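Local coordinates for protein brefeldin A esterase (Bacillus subtilis, PDB 1JKM) that probably hydrolyses an ester bond of brefeldin A, as a serine hydrolase of the alpha/beta hydrolase family related to mammalian hormone-sensitive lipase, at residues B[80-85]-B[98-103]; B[174-179]-B[212-217]; B[156-161]-B[263-268]; B[203-208]-B[272-277]; B[85-90]-B[169-174]. All blocks are in the same frame, centred on the assembly; numbering follows the deposited sequence.

Contact 1: B[80-85]-B[98-103]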
# COMPACT_ATOMS: atom_id res chain seq x y z
N VAL B 80 -15.84 1.80 24.76
CA VAL B 80 -15.45 0.49 25.24
C VAL B 80 -15.14 0.67 26.72
O VAL B 80 -14.52 1.70 27.05
CB VAL B 80 -14.23 -0.05 24.47
CG1 VAL B 80 -13.50 -1.17 25.18
CG2 VAL B 80 -14.72 -0.55 23.10
N GLU B 81 -15.66 -0.19 27.57
CA GLU B 81 -15.13 -0.20 28.93
C GLU B 81 -14.25 -1.41 29.20
O GLU B 81 -14.28 -2.47 28.57
CB GLU B 81 -16.22 -0.05 29.97
CG GLU B 81 -17.63 -0.51 29.65
CD GLU B 81 -18.42 -0.52 30.96
OE1 GLU B 81 -18.89 0.58 31.34
OE2 GLU B 81 -18.52 -1.60 31.58
N THR B 82 -13.38 -1.18 30.17
CA THR B 82 -12.25 -2.03 30.49
C THR B 82 -12.30 -2.34 31.98
O THR B 82 -12.80 -1.56 32.80
CB THR B 82 -10.95 -1.26 30.19
OG1 THR B 82 -11.14 0.02 30.84
CG2 THR B 82 -10.74 -1.00 28.70
N SER B 83 -11.88 -3.53 32.35
CA SER B 83 -11.77 -3.90 33.76
C SER B 83 -10.64 -4.90 33.80
O SER B 83 -10.20 -5.31 32.71
CB SER B 83 -13.09 -4.51 34.23
OG SER B 83 -13.40 -5.60 33.38
N THR B 84 -10.14 -5.20 35.01
CA THR B 84 -9.06 -6.18 35.09
C THR B 84 -9.44 -7.25 36.11
O THR B 84 -10.29 -7.03 36.97
CB THR B 84 -7.71 -5.58 35.47
OG1 THR B 84 -7.78 -5.08 36.81
CG2 THR B 84 -7.28 -4.42 34.60
N GLU B 85 -8.88 -8.44 35.94
CA GLU B 85 -9.12 -9.55 36.85
C GLU B 85 -7.74 -10.18 37.11
O GLU B 85 -6.85 -10.04 36.27
CB GLU B 85 -10.04 -10.62 36.30
CG GLU B 85 -11.45 -10.21 35.97
CD GLU B 85 -12.45 -10.25 37.11
OE1 GLU B 85 -12.10 -10.63 38.25
OE2 GLU B 85 -13.62 -9.88 36.85
N HIS B 98 -6.99 -8.61 31.16
CA HIS B 98 -7.53 -7.30 30.81
C HIS B 98 -8.79 -7.43 29.97
O HIS B 98 -8.71 -8.05 28.90
CB HIS B 98 -6.50 -6.53 30.00
CG HIS B 98 -5.23 -6.17 30.70
ND1 HIS B 98 -4.09 -6.94 30.64
CD2 HIS B 98 -4.90 -5.09 31.46
CE1 HIS B 98 -3.12 -6.38 31.33
NE2 HIS B 98 -3.59 -5.25 31.84
N VAL B 99 -9.93 -7.02 30.47
CA VAL B 99 -11.25 -7.24 29.92
C VAL B 99 -11.83 -5.98 29.28
O VAL B 99 -11.91 -4.89 29.85
CB VAL B 99 -12.25 -7.71 31.01
CG1 VAL B 99 -13.64 -7.96 30.43
CG2 VAL B 99 -11.75 -8.98 31.69
N PHE B 100 -12.25 -6.09 28.03
CA PHE B 100 -12.78 -5.02 27.22
C PHE B 100 -14.20 -5.37 26.77
O PHE B 100 -14.43 -6.50 26.30
CB PHE B 100 -11.93 -4.91 25.93
CG PHE B 100 -10.48 -4.62 26.16
CD1 PHE B 100 -9.58 -5.63 26.49
CD2 PHE B 100 -10.00 -3.33 26.02
CE1 PHE B 100 -8.25 -5.38 26.69
CE2 PHE B 100 -8.65 -3.06 26.22
CZ PHE B 100 -7.78 -4.07 26.55
N ARG B 101 -15.16 -4.48 26.95
CA ARG B 101 -16.49 -4.75 26.37
C ARG B 101 -17.14 -3.46 25.91
O ARG B 101 -16.75 -2.37 26.37
CB ARG B 101 -17.33 -5.48 27.43
CG ARG B 101 -17.38 -4.70 28.73
CD ARG B 101 -18.53 -5.20 29.62
NE ARG B 101 -18.21 -6.51 30.14
CZ ARG B 101 -18.91 -7.62 29.86
NH1 ARG B 101 -19.98 -7.58 29.08
NH2 ARG B 101 -18.49 -8.74 30.42
N PRO B 102 -18.05 -3.52 24.95
CA PRO B 102 -18.78 -2.36 24.47
C PRO B 102 -19.59 -1.66 25.57
O PRO B 102 -20.32 -2.33 26.29
CB PRO B 102 -19.71 -2.89 23.40
CG PRO B 102 -19.68 -4.36 23.47
CD PRO B 102 -18.68 -4.79 24.49
N ALA B 103 -19.39 -0.37 25.77
CA ALA B 103 -20.15 0.36 26.79
C ALA B 103 -21.64 0.32 26.47
O ALA B 103 -22.07 0.66 25.37
CB ALA B 103 -19.70 1.81 26.88
O HOH W 1 -14.67 -4.30 30.97
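In Thr82, chi1 of 49° sets CG2 opposite the carbonyl carbon and aims it at Phe100, whose own CG also lies anti to its carbonyl carbon (chi1 -59°). CG2 of Thr82 thus comes to 3.6 Å from CD2 of Phe100, and Val80 CG1 reaches the same ring at its edge, near the ring plane. On the other face of the sheet Ser83 OG stands 3.4 Å from Val99 CB, and a water joins that hydroxyl to Val99 O, to which it donates.

The backbones pair as an antiparallel ladder with an angle of 155° between the strand directions. Two hydrogen-bonded pairs carry it. Glu81 N to Arg101 O and Arg101 N to Glu81 O both measure 2.7 Å; Ser83 N to Val99 O and Val99 N to Ser83 O both measure 2.8 Å. Between these pairs, Thr82 CA approaches Val99 O at 3.0 Å in a CA-H...O contact. The guanidinium of Arg101 turns to Leu182 O, and Glu81 OE2 stays 5.1 Å from Arg101 NE.

Strands 80-88 and 94-102 form this hairpin at one border of the main sheet. Strand 94-102 bonds onward to strand 143-147, while Val80 and Phe100 pack on helix 128-139.

Contact 2: B[174-179]-B[212-217]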
# COMPACT_ATOMS: atom_id res chain seq x y z
N TRP B 174 -10.39 -20.58 33.12
CA TRP B 174 -11.09 -19.61 33.94
C TRP B 174 -12.25 -18.92 33.26
O TRP B 174 -13.34 -18.68 33.79
CB TRP B 174 -10.07 -18.57 34.46
CG TRP B 174 -10.67 -17.67 35.49
CD1 TRP B 174 -10.70 -17.87 36.85
CD2 TRP B 174 -11.34 -16.42 35.25
NE1 TRP B 174 -11.34 -16.81 37.46
CE2 TRP B 174 -11.74 -15.91 36.50
CE3 TRP B 174 -11.63 -15.69 34.10
CZ2 TRP B 174 -12.42 -14.70 36.62
CZ3 TRP B 174 -12.31 -14.49 34.22
CH2 TRP B 174 -12.69 -14.01 35.47
N VAL B 175 -11.99 -18.47 32.01
CA VAL B 175 -13.02 -17.78 31.25
C VAL B 175 -14.18 -18.73 30.97
O VAL B 175 -15.32 -18.33 31.09
CB VAL B 175 -12.44 -17.22 29.92
CG1 VAL B 175 -13.51 -16.60 29.05
CG2 VAL B 175 -11.35 -16.20 30.20
N ASP B 176 -13.89 -19.97 30.61
CA ASP B 176 -14.89 -20.99 30.37
C ASP B 176 -15.77 -21.21 31.61
O ASP B 176 -17.00 -21.11 31.54
CB ASP B 176 -14.19 -22.31 30.02
CG ASP B 176 -15.23 -23.39 29.78
OD1 ASP B 176 -16.14 -23.18 28.95
OD2 ASP B 176 -15.13 -24.45 30.43
N GLU B 177 -15.11 -21.25 32.79
CA GLU B 177 -15.87 -21.37 34.03
C GLU B 177 -16.73 -20.14 34.27
O GLU B 177 -17.73 -20.25 34.98
CB GLU B 177 -14.99 -21.61 35.25
CG GLU B 177 -13.96 -22.71 35.12
CD GLU B 177 -12.75 -22.47 36.02
OE1 GLU B 177 -12.89 -21.71 37.02
OE2 GLU B 177 -11.66 -23.02 35.75
N HIS B 178 -16.35 -18.96 33.77
CA HIS B 178 -17.03 -17.72 34.06
C HIS B 178 -17.83 -17.20 32.88
O HIS B 178 -18.18 -16.01 32.84
CB HIS B 178 -16.03 -16.66 34.58
CG HIS B 178 -15.44 -17.08 35.90
ND1 HIS B 178 -14.37 -17.96 36.00
CD2 HIS B 178 -15.78 -16.74 37.16
CE1 HIS B 178 -14.09 -18.14 37.27
NE2 HIS B 178 -14.92 -17.42 38.00
N ARG B 179 -18.24 -18.08 31.96
CA ARG B 179 -19.18 -17.65 30.91
C ARG B 179 -20.37 -16.87 31.43
O ARG B 179 -20.64 -15.75 30.96
CB ARG B 179 -19.61 -18.82 30.03
CG ARG B 179 -18.51 -19.40 29.14
CD ARG B 179 -18.93 -20.72 28.52
NE ARG B 179 -17.86 -21.40 27.81
CZ ARG B 179 -17.74 -21.53 26.49
NH1 ARG B 179 -18.69 -20.99 25.72
NH2 ARG B 179 -16.72 -22.19 25.96
N LEU B 212 -11.25 -29.85 25.97
CA LEU B 212 -11.52 -29.29 24.65
C LEU B 212 -12.87 -28.58 24.58
O LEU B 212 -13.01 -27.57 23.86
CB LEU B 212 -11.42 -30.34 23.56
CG LEU B 212 -10.61 -30.07 22.30
CD1 LEU B 212 -11.04 -30.93 21.14
CD2 LEU B 212 -10.58 -28.60 21.92
N ASP B 213 -13.86 -28.96 25.39
CA ASP B 213 -15.12 -28.24 25.43
C ASP B 213 -15.06 -26.80 25.88
O ASP B 213 -16.06 -26.06 25.85
CB ASP B 213 -16.08 -29.02 26.36
CG ASP B 213 -15.49 -29.04 27.77
OD1 ASP B 213 -14.54 -29.83 27.97
OD2 ASP B 213 -15.97 -28.28 28.63
N ALA B 214 -13.95 -26.31 26.43
CA ALA B 214 -13.79 -24.95 26.87
C ALA B 214 -13.68 -24.03 25.62
O ALA B 214 -13.91 -22.85 25.81
CB ALA B 214 -12.53 -24.80 27.72
N ILE B 215 -13.30 -24.55 24.46
CA ILE B 215 -12.94 -23.71 23.31
C ILE B 215 -13.90 -23.99 22.15
O ILE B 215 -13.94 -25.07 21.57
CB ILE B 215 -11.49 -24.01 22.86
CG1 ILE B 215 -10.52 -23.56 23.97
CG2 ILE B 215 -11.12 -23.34 21.54
CD1 ILE B 215 -9.17 -24.21 23.97
N ASP B 216 -14.65 -22.98 21.73
CA ASP B 216 -15.61 -23.04 20.64
C ASP B 216 -14.99 -22.76 19.26
O ASP B 216 -15.40 -23.44 18.30
CB ASP B 216 -16.73 -22.02 20.88
CG ASP B 216 -17.51 -22.33 22.16
OD1 ASP B 216 -17.95 -23.50 22.29
OD2 ASP B 216 -17.68 -21.44 23.00
N GLY B 217 -13.73 -22.34 19.19
CA GLY B 217 -13.13 -22.07 17.87
C GLY B 217 -11.81 -21.33 18.04
O GLY B 217 -11.51 -20.87 19.17
O HOH W 2 -17.76 -24.83 28.27
O HOH W 3 -14.34 -27.01 30.00
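Charge pairing centres on Arg179, whose guanidinium meets Asp216 end-on. NH1 and NH2 both donate to the single oxygen OD2: OD2 receives NH1 at 2.9 Å on its syn lone pair, whereas NH2 comes from above the carboxylate plane. The two planes stand 79° apart, yet OD2 lies almost within the guanidinium plane. Val187 N bonds to OD2 as well. Within its own segment Arg179 NE donates to Asp176 OD1 at 2.7 Å, on the anti side of that carboxylate, so the three residues make one salt-bridge network. The chain of Arg179, extended from CG to NE (chi2 168°, chi3 -172°), carries the group to the 212-217 segment.

A weak side-chain-to-backbone bond runs from Arg179 NH2 to Ala214 O, 2.9 Å. Van der Waals packing sets the carboxylate of Asp176 against Ala214, with CG 3.6 Å from Ala214 CA.

Asp176 OD2 and Asp213 OD2, like charges, lie 4.3 Å apart; a water appears to bridge them, though its leg to Asp213 is doubtfully short.

Arg361 forms a salt bridge with Asp216 OD1, and Arg211 with Asp176 OD2. The alternation of acids and arginines would be expected to keep the carboxylates ionised and to fix the orientation of Arg179 between helix 163-177 and the loop before strand 217-221.

Contact 3: B[156-161]-B[263-268]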
# COMPACT_ATOMS: atom_id res chain seq x y z
N GLU B 156 13.74 -9.56 34.66
CA GLU B 156 13.87 -10.22 35.94
C GLU B 156 13.68 -11.73 35.95
O GLU B 156 13.54 -12.26 37.08
CB GLU B 156 12.83 -9.66 36.91
CG GLU B 156 11.73 -8.82 36.28
CD GLU B 156 11.80 -7.41 36.86
OE1 GLU B 156 12.59 -6.62 36.31
OE2 GLU B 156 11.06 -7.18 37.85
N GLY B 157 13.68 -12.44 34.82
CA GLY B 157 13.38 -13.88 34.91
C GLY B 157 13.16 -14.56 33.57
O GLY B 157 12.37 -14.02 32.77
N HIS B 158 13.86 -15.66 33.33
CA HIS B 158 13.68 -16.47 32.12
C HIS B 158 12.52 -17.43 32.34
O HIS B 158 12.42 -17.97 33.45
CB HIS B 158 14.92 -17.27 31.80
CG HIS B 158 15.19 -18.01 30.55
ND1 HIS B 158 14.47 -17.93 29.36
CD2 HIS B 158 16.19 -18.91 30.29
CE1 HIS B 158 15.00 -18.73 28.45
NE2 HIS B 158 16.06 -19.34 28.99
N HIS B 159 11.58 -17.55 31.39
CA HIS B 159 10.44 -18.44 31.57
C HIS B 159 10.17 -19.25 30.31
O HIS B 159 9.20 -19.01 29.60
CB HIS B 159 9.13 -17.76 31.98
CG HIS B 159 9.21 -16.85 33.15
ND1 HIS B 159 9.38 -15.48 32.98
CD2 HIS B 159 9.19 -17.07 34.49
CE1 HIS B 159 9.44 -14.91 34.17
NE2 HIS B 159 9.32 -15.84 35.09
N PRO B 160 11.05 -20.19 30.02
CA PRO B 160 10.95 -21.01 28.82
C PRO B 160 9.75 -21.96 28.87
O PRO B 160 8.95 -22.05 29.79
CB PRO B 160 12.30 -21.72 28.81
CG PRO B 160 12.57 -21.95 30.27
CD PRO B 160 12.20 -20.61 30.87
N PHE B 161 9.52 -22.64 27.75
CA PHE B 161 8.38 -23.56 27.60
C PHE B 161 8.46 -24.57 28.76
O PHE B 161 9.57 -25.05 28.94
CB PHE B 161 8.65 -24.29 26.28
CG PHE B 161 7.63 -25.36 26.02
CD1 PHE B 161 6.42 -25.02 25.42
CD2 PHE B 161 7.87 -26.68 26.39
CE1 PHE B 161 5.48 -26.00 25.16
CE2 PHE B 161 6.91 -27.64 26.13
CZ PHE B 161 5.72 -27.31 25.52
N TYR B 263 12.97 -19.70 23.92
CA TYR B 263 11.76 -20.42 24.27
C TYR B 263 12.11 -21.88 24.66
O TYR B 263 11.42 -22.44 25.49
CB TYR B 263 10.78 -20.52 23.09
CG TYR B 263 9.35 -20.87 23.43
CD1 TYR B 263 8.58 -20.16 24.30
CD2 TYR B 263 8.77 -21.94 22.74
CE1 TYR B 263 7.26 -20.45 24.61
CE2 TYR B 263 7.46 -22.26 23.02
CZ TYR B 263 6.73 -21.54 23.91
OH TYR B 263 5.43 -21.89 24.15
N ASP B 264 13.11 -22.44 24.00
CA ASP B 264 13.45 -23.87 24.22
C ASP B 264 14.96 -24.02 24.27
O ASP B 264 15.61 -24.30 23.27
CB ASP B 264 12.86 -24.71 23.09
CG ASP B 264 13.12 -26.21 23.18
OD1 ASP B 264 13.35 -26.75 24.27
OD2 ASP B 264 13.11 -26.90 22.14
N PRO B 265 15.59 -23.62 25.39
CA PRO B 265 17.02 -23.38 25.44
C PRO B 265 17.85 -24.64 25.21
O PRO B 265 18.88 -24.60 24.53
CB PRO B 265 17.27 -22.75 26.79
CG PRO B 265 15.98 -22.66 27.51
CD PRO B 265 14.89 -23.08 26.58
N THR B 266 17.31 -25.81 25.58
CA THR B 266 18.00 -27.07 25.31
C THR B 266 17.77 -27.56 23.89
O THR B 266 18.59 -28.34 23.41
CB THR B 266 17.51 -28.22 26.21
OG1 THR B 266 16.41 -28.83 25.52
CG2 THR B 266 17.01 -27.70 27.54
N GLY B 267 16.57 -27.26 23.35
CA GLY B 267 16.25 -27.78 22.02
C GLY B 267 15.57 -29.14 22.09
O GLY B 267 15.19 -29.72 21.05
N GLU B 268 15.16 -29.58 23.28
CA GLU B 268 14.49 -30.88 23.38
C GLU B 268 13.01 -30.79 23.07
O GLU B 268 12.33 -31.82 23.05
CB GLU B 268 14.68 -31.55 24.74
CG GLU B 268 14.12 -30.77 25.91
CD GLU B 268 14.76 -31.18 27.23
OE1 GLU B 268 15.93 -31.62 27.21
OE2 GLU B 268 14.07 -31.05 28.27
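Phe161 N donates to Tyr263 O at 3.0 Å, nearly straight and in the plane of the carbonyl. This bond ties the loop after the short strand 157-158 to the last turn of helix 253-263. Carbon atoms crowd the same carbonyl oxygen: Pro160 CB stands 3.5 Å from Tyr263 O, and Phe161 CB is also close.

The aromatic pair lies beside the bond. Phe161 CB sits over one face of the Tyr263 ring, 4.1 Å from its centroid and 13° off the ring normal, which meets the geometry of a CH-pi contact. With CG anti to the backbone N (chi1 175°), the phenyl ring of Phe161 is carried beyond it and turns its edge toward that tyrosine face. The result is an offset edge-to-face pair, centroids 5.7 Å apart and planes at 64°. The tyrosine hydroxyl in turn lies at the edge of the phenyl ring, with OH 3.5 Å from Phe161 CD1.

Next to these rings Pro160 CB packs on Pro265 CD at 3.7 Å, and His158 NE2 approaches Pro265 CG; His158 ND1 is held by Ala152 O.

Joining the approach to helix 163-177 with the exit of helix 253-263, this is surface packing between connecting segments of an alpha/beta hydrolase fold.

Contact 4: B[203-208]-B[272-277]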
# COMPACT_ATOMS: atom_id res chain seq x y z
N THR B 203 -5.03 -24.90 22.66
CA THR B 203 -6.08 -25.80 22.20
C THR B 203 -5.61 -27.24 22.19
O THR B 203 -6.36 -28.09 22.65
CB THR B 203 -6.59 -25.36 20.80
OG1 THR B 203 -7.00 -23.98 20.93
CG2 THR B 203 -7.80 -26.19 20.44
N LEU B 204 -4.37 -27.50 21.78
CA LEU B 204 -3.86 -28.86 21.74
C LEU B 204 -3.71 -29.40 23.17
O LEU B 204 -4.06 -30.55 23.43
CB LEU B 204 -2.52 -28.91 21.04
CG LEU B 204 -2.55 -28.58 19.54
CD1 LEU B 204 -1.14 -28.55 18.97
CD2 LEU B 204 -3.44 -29.54 18.76
N LEU B 205 -3.27 -28.55 24.08
CA LEU B 205 -3.12 -28.87 25.48
C LEU B 205 -4.45 -29.08 26.16
O LEU B 205 -4.63 -30.09 26.86
CB LEU B 205 -2.34 -27.80 26.23
CG LEU B 205 -1.12 -28.13 27.07
CD1 LEU B 205 -1.17 -27.33 28.37
CD2 LEU B 205 -0.92 -29.61 27.37
N ALA B 206 -5.45 -28.23 25.92
CA ALA B 206 -6.78 -28.47 26.41
C ALA B 206 -7.30 -29.83 25.93
O ALA B 206 -7.85 -30.55 26.77
CB ALA B 206 -7.76 -27.36 26.03
N LYS B 207 -7.08 -30.21 24.67
CA LYS B 207 -7.49 -31.52 24.21
C LYS B 207 -6.80 -32.67 24.96
O LYS B 207 -7.43 -33.70 25.23
CB LYS B 207 -7.22 -31.71 22.72
CG LYS B 207 -7.74 -33.04 22.19
CD LYS B 207 -7.78 -33.09 20.67
CE LYS B 207 -6.72 -34.04 20.14
NZ LYS B 207 -7.27 -35.00 19.16
N ARG B 208 -5.51 -32.55 25.22
CA ARG B 208 -4.78 -33.56 25.96
C ARG B 208 -5.30 -33.71 27.39
O ARG B 208 -5.45 -34.84 27.85
CB ARG B 208 -3.30 -33.21 26.00
CG ARG B 208 -2.68 -33.47 24.64
CD ARG B 208 -1.17 -33.30 24.78
NE ARG B 208 -0.59 -33.58 23.46
CZ ARG B 208 0.73 -33.59 23.32
NH1 ARG B 208 1.46 -33.33 24.40
NH2 ARG B 208 1.19 -33.84 22.11
N ASP B 272 8.24 -31.07 19.34
CA ASP B 272 7.06 -31.12 20.18
C ASP B 272 5.97 -30.17 19.69
O ASP B 272 6.08 -28.95 19.89
CB ASP B 272 7.48 -30.74 21.60
CG ASP B 272 6.43 -30.74 22.65
OD1 ASP B 272 5.22 -30.86 22.34
OD2 ASP B 272 6.74 -30.62 23.87
N PRO B 273 4.81 -30.70 19.36
CA PRO B 273 3.68 -29.93 18.84
C PRO B 273 3.10 -28.93 19.82
O PRO B 273 2.48 -27.96 19.35
CB PRO B 273 2.60 -30.98 18.51
CG PRO B 273 3.06 -32.19 19.26
CD PRO B 273 4.57 -32.14 19.05
N ILE B 274 3.25 -29.12 21.14
CA ILE B 274 2.80 -28.06 22.05
C ILE B 274 3.69 -26.83 21.99
O ILE B 274 3.26 -25.72 22.37
CB ILE B 274 2.66 -28.59 23.49
CG1 ILE B 274 1.88 -29.92 23.44
CG2 ILE B 274 2.00 -27.58 24.42
CD1 ILE B 274 0.41 -29.81 23.14
N ALA B 275 4.96 -27.00 21.71
CA ALA B 275 5.88 -25.90 21.53
C ALA B 275 5.75 -25.34 20.11
O ALA B 275 5.80 -24.12 19.90
CB ALA B 275 7.35 -26.33 21.69
N TRP B 276 5.75 -26.26 19.13
CA TRP B 276 5.85 -25.91 17.73
C TRP B 276 4.79 -26.72 16.96
O TRP B 276 5.02 -27.78 16.38
CB TRP B 276 7.24 -26.14 17.09
CG TRP B 276 8.32 -25.39 17.83
CD1 TRP B 276 9.26 -25.96 18.66
CD2 TRP B 276 8.54 -23.98 17.85
NE1 TRP B 276 10.07 -24.97 19.19
CE2 TRP B 276 9.65 -23.74 18.70
CE3 TRP B 276 7.92 -22.87 17.23
CZ2 TRP B 276 10.14 -22.48 18.95
CZ3 TRP B 276 8.43 -21.60 17.48
CH2 TRP B 276 9.53 -21.41 18.34
N PRO B 277 3.55 -26.24 16.94
CA PRO B 277 2.41 -26.88 16.32
C PRO B 277 2.51 -27.18 14.84
O PRO B 277 1.82 -28.14 14.41
CB PRO B 277 1.25 -25.92 16.58
CG PRO B 277 1.66 -25.20 17.83
CD PRO B 277 3.14 -24.98 17.62
O HOH W 4 3.95 -33.20 23.39
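Ile274 reaches toward helix 194-208 with all its branches, starting from a CB at which CG1 is trans to the carbonyl carbon (chi1 -48°). The side chain crosses Leu205 at about a right angle, with CG2, the short branch, 4.1 Å from Leu205 CG. CG1 turns to Arg208, with NH1 3.6 Å away. At the tip, CD1 fits between two helix residues one turn apart: it is 3.7 Å from Leu204 CB and 3.8 Å from Arg208 CZ. That methyl stands over the centre of one face of the guanidinium, which therefore covers an aliphatic side chain with its flat surface while a water lies at its edge.

This water accepts from Arg208 NH1 at 2.7 Å and donates to Asp272 OD1. The same carboxylate oxygen takes the Ile274 N-H at 2.9 Å, forming an Asx turn. Arg208 NH2 has its salt-bridge partner in Glu284, and Pro273 CG comes near NH2. Leu204 CD1 packs on Pro273 O at 3.7 Å and on Pro277.

Helix 194-208 thus receives the loop before helix 282-285 along one flank. Leu204 also touches Leu285 of that helix, while Leu205 and Ala206 pack on helix 163-177.

Contact 5: B[85-90]-B[169-174]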
# COMPACT_ATOMS: atom_id res chain seq x y z
N GLU B 85 -8.88 -8.44 35.94
CA GLU B 85 -9.12 -9.55 36.85
C GLU B 85 -7.74 -10.18 37.11
O GLU B 85 -6.85 -10.04 36.27
CB GLU B 85 -10.04 -10.62 36.30
CG GLU B 85 -11.45 -10.21 35.97
CD GLU B 85 -12.45 -10.25 37.11
OE1 GLU B 85 -12.10 -10.63 38.25
OE2 GLU B 85 -13.62 -9.88 36.85
N THR B 86 -7.56 -10.78 38.28
CA THR B 86 -6.33 -11.54 38.50
C THR B 86 -6.70 -12.98 38.81
O THR B 86 -7.70 -13.20 39.50
CB THR B 86 -5.55 -10.90 39.67
OG1 THR B 86 -5.27 -9.52 39.37
CG2 THR B 86 -4.27 -11.66 39.94
N ILE B 87 -6.09 -13.95 38.16
CA ILE B 87 -6.20 -15.35 38.54
C ILE B 87 -4.82 -15.90 38.86
O ILE B 87 -3.81 -15.23 38.58
CB ILE B 87 -6.82 -16.18 37.38
CG1 ILE B 87 -5.87 -16.24 36.20
CG2 ILE B 87 -8.18 -15.61 36.99
CD1 ILE B 87 -6.32 -17.03 34.99
N LEU B 88 -4.73 -17.11 39.40
CA LEU B 88 -3.43 -17.73 39.61
C LEU B 88 -3.17 -18.85 38.62
O LEU B 88 -4.06 -19.64 38.32
CB LEU B 88 -3.31 -18.30 41.03
CG LEU B 88 -3.20 -17.27 42.16
CD1 LEU B 88 -4.37 -17.42 43.12
CD2 LEU B 88 -1.87 -17.44 42.87
N GLY B 89 -1.91 -18.99 38.20
CA GLY B 89 -1.55 -20.03 37.26
C GLY B 89 -0.83 -21.16 38.00
O GLY B 89 -0.79 -21.25 39.23
N VAL B 90 -0.16 -22.00 37.24
CA VAL B 90 0.27 -23.32 37.72
C VAL B 90 1.40 -23.24 38.73
O VAL B 90 1.59 -24.15 39.56
CB VAL B 90 0.57 -24.15 36.46
CG1 VAL B 90 1.51 -25.32 36.66
CG2 VAL B 90 -0.78 -24.65 35.92
N LEU B 169 -3.57 -21.49 28.92
CA LEU B 169 -4.53 -22.52 29.32
C LEU B 169 -5.24 -22.19 30.62
O LEU B 169 -6.47 -22.25 30.66
CB LEU B 169 -3.86 -23.89 29.43
CG LEU B 169 -4.64 -25.19 29.52
CD1 LEU B 169 -5.05 -25.50 30.95
CD2 LEU B 169 -5.87 -25.20 28.63
N ALA B 170 -4.53 -21.85 31.72
CA ALA B 170 -5.24 -21.38 32.92
C ALA B 170 -6.31 -20.33 32.62
O ALA B 170 -7.45 -20.38 33.12
CB ALA B 170 -4.23 -20.84 33.93
N ALA B 171 -5.96 -19.29 31.86
CA ALA B 171 -6.92 -18.22 31.56
C ALA B 171 -8.11 -18.69 30.74
O ALA B 171 -9.25 -18.31 31.03
CB ALA B 171 -6.17 -17.14 30.76
N VAL B 172 -7.89 -19.54 29.73
CA VAL B 172 -9.01 -20.07 28.94
C VAL B 172 -9.97 -20.85 29.82
O VAL B 172 -11.17 -20.61 29.78
CB VAL B 172 -8.53 -20.91 27.73
CG1 VAL B 172 -9.61 -21.78 27.12
CG2 VAL B 172 -7.97 -19.99 26.64
N LEU B 173 -9.46 -21.76 30.65
CA LEU B 173 -10.32 -22.49 31.59
C LEU B 173 -11.06 -21.61 32.58
O LEU B 173 -12.28 -21.74 32.77
CB LEU B 173 -9.47 -23.51 32.36
CG LEU B 173 -8.78 -24.58 31.54
CD1 LEU B 173 -8.03 -25.53 32.47
CD2 LEU B 173 -9.77 -25.35 30.66
N TRP B 174 -10.39 -20.58 33.12
CA TRP B 174 -11.09 -19.61 33.94
C TRP B 174 -12.25 -18.92 33.26
O TRP B 174 -13.34 -18.68 33.79
CB TRP B 174 -10.07 -18.57 34.46
CG TRP B 174 -10.67 -17.67 35.49
CD1 TRP B 174 -10.70 -17.87 36.85
CD2 TRP B 174 -11.34 -16.42 35.25
NE1 TRP B 174 -11.34 -16.81 37.46
CE2 TRP B 174 -11.74 -15.91 36.50
CE3 TRP B 174 -11.63 -15.69 34.10
CZ2 TRP B 174 -12.42 -14.70 36.62
CZ3 TRP B 174 -12.31 -14.49 34.22
CH2 TRP B 174 -12.69 -14.01 35.47
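Ile87 projects from strand 80-88 as a branched bump against helix 163-177, a helix-on-sheet packing within the alpha/beta hydrolase fold. The strand and helix segments run at 116° to one another, their axes 9.2 Å apart at closest approach; Ile87 and Trp174 bury most of the surface here.

The hollow on the helix is built from the adjacent Ala170 and Ala171 and, one turn on from Ala170, Trp174. The two alanines present small methyls that make it shallow, and the indole of Trp174 forms its wall. Ile87 enters with its two branches divided. CD1 lies against the alanine backbone, 3.7 Å from Ala171 CA and 4.0 Å from Ala170 O. The other branch, CG2, lies over the indole instead. CG1 occupies the position between the backbone N and the carbonyl carbon (chi1 67°), an orientation that sends CG2 to the tryptophan while CD1 continues to the alanines.

Two further fits border this insertion. At one end Gly89, without a side chain, brings its CA to 4.4 Å from Ala170 CB. At the other, Glu85 bends at chi2 and lays CG 4.0 Å from Trp174 CH2, the chains crossing at about a right angle. Leu97 of the adjoining strand also touches Ala171 and Trp174.

The methyl CG2 of Ile87 stands 3.3 Å from the centroid of the five-membered ring of Trp174, 8° off its normal, a close CH-pi contact.

Contact 4 is the most buried of the five, contact 3 lies at the surface, and contacts 1, 2 and 5 are intermediate. Contacts 1 and 5 share strand 80-88 and Glu85, but backbone hydrogen bonds dominate the first and apolar packing against a helix the second. Contacts 5 and 2 follow one another along helix 163-177, where chemistry changes from an apolar face to a network of charges near its end. Ile215 of contact 2 packs on helix 194-208, the helix of contact 4, which also touches Leu169 of contact 5. Contact 3 meets contact 4 where Phe161 lies against Ile274 and Asp272; contacts 1 and 3 stay about 15 Å apart at their nearest atoms.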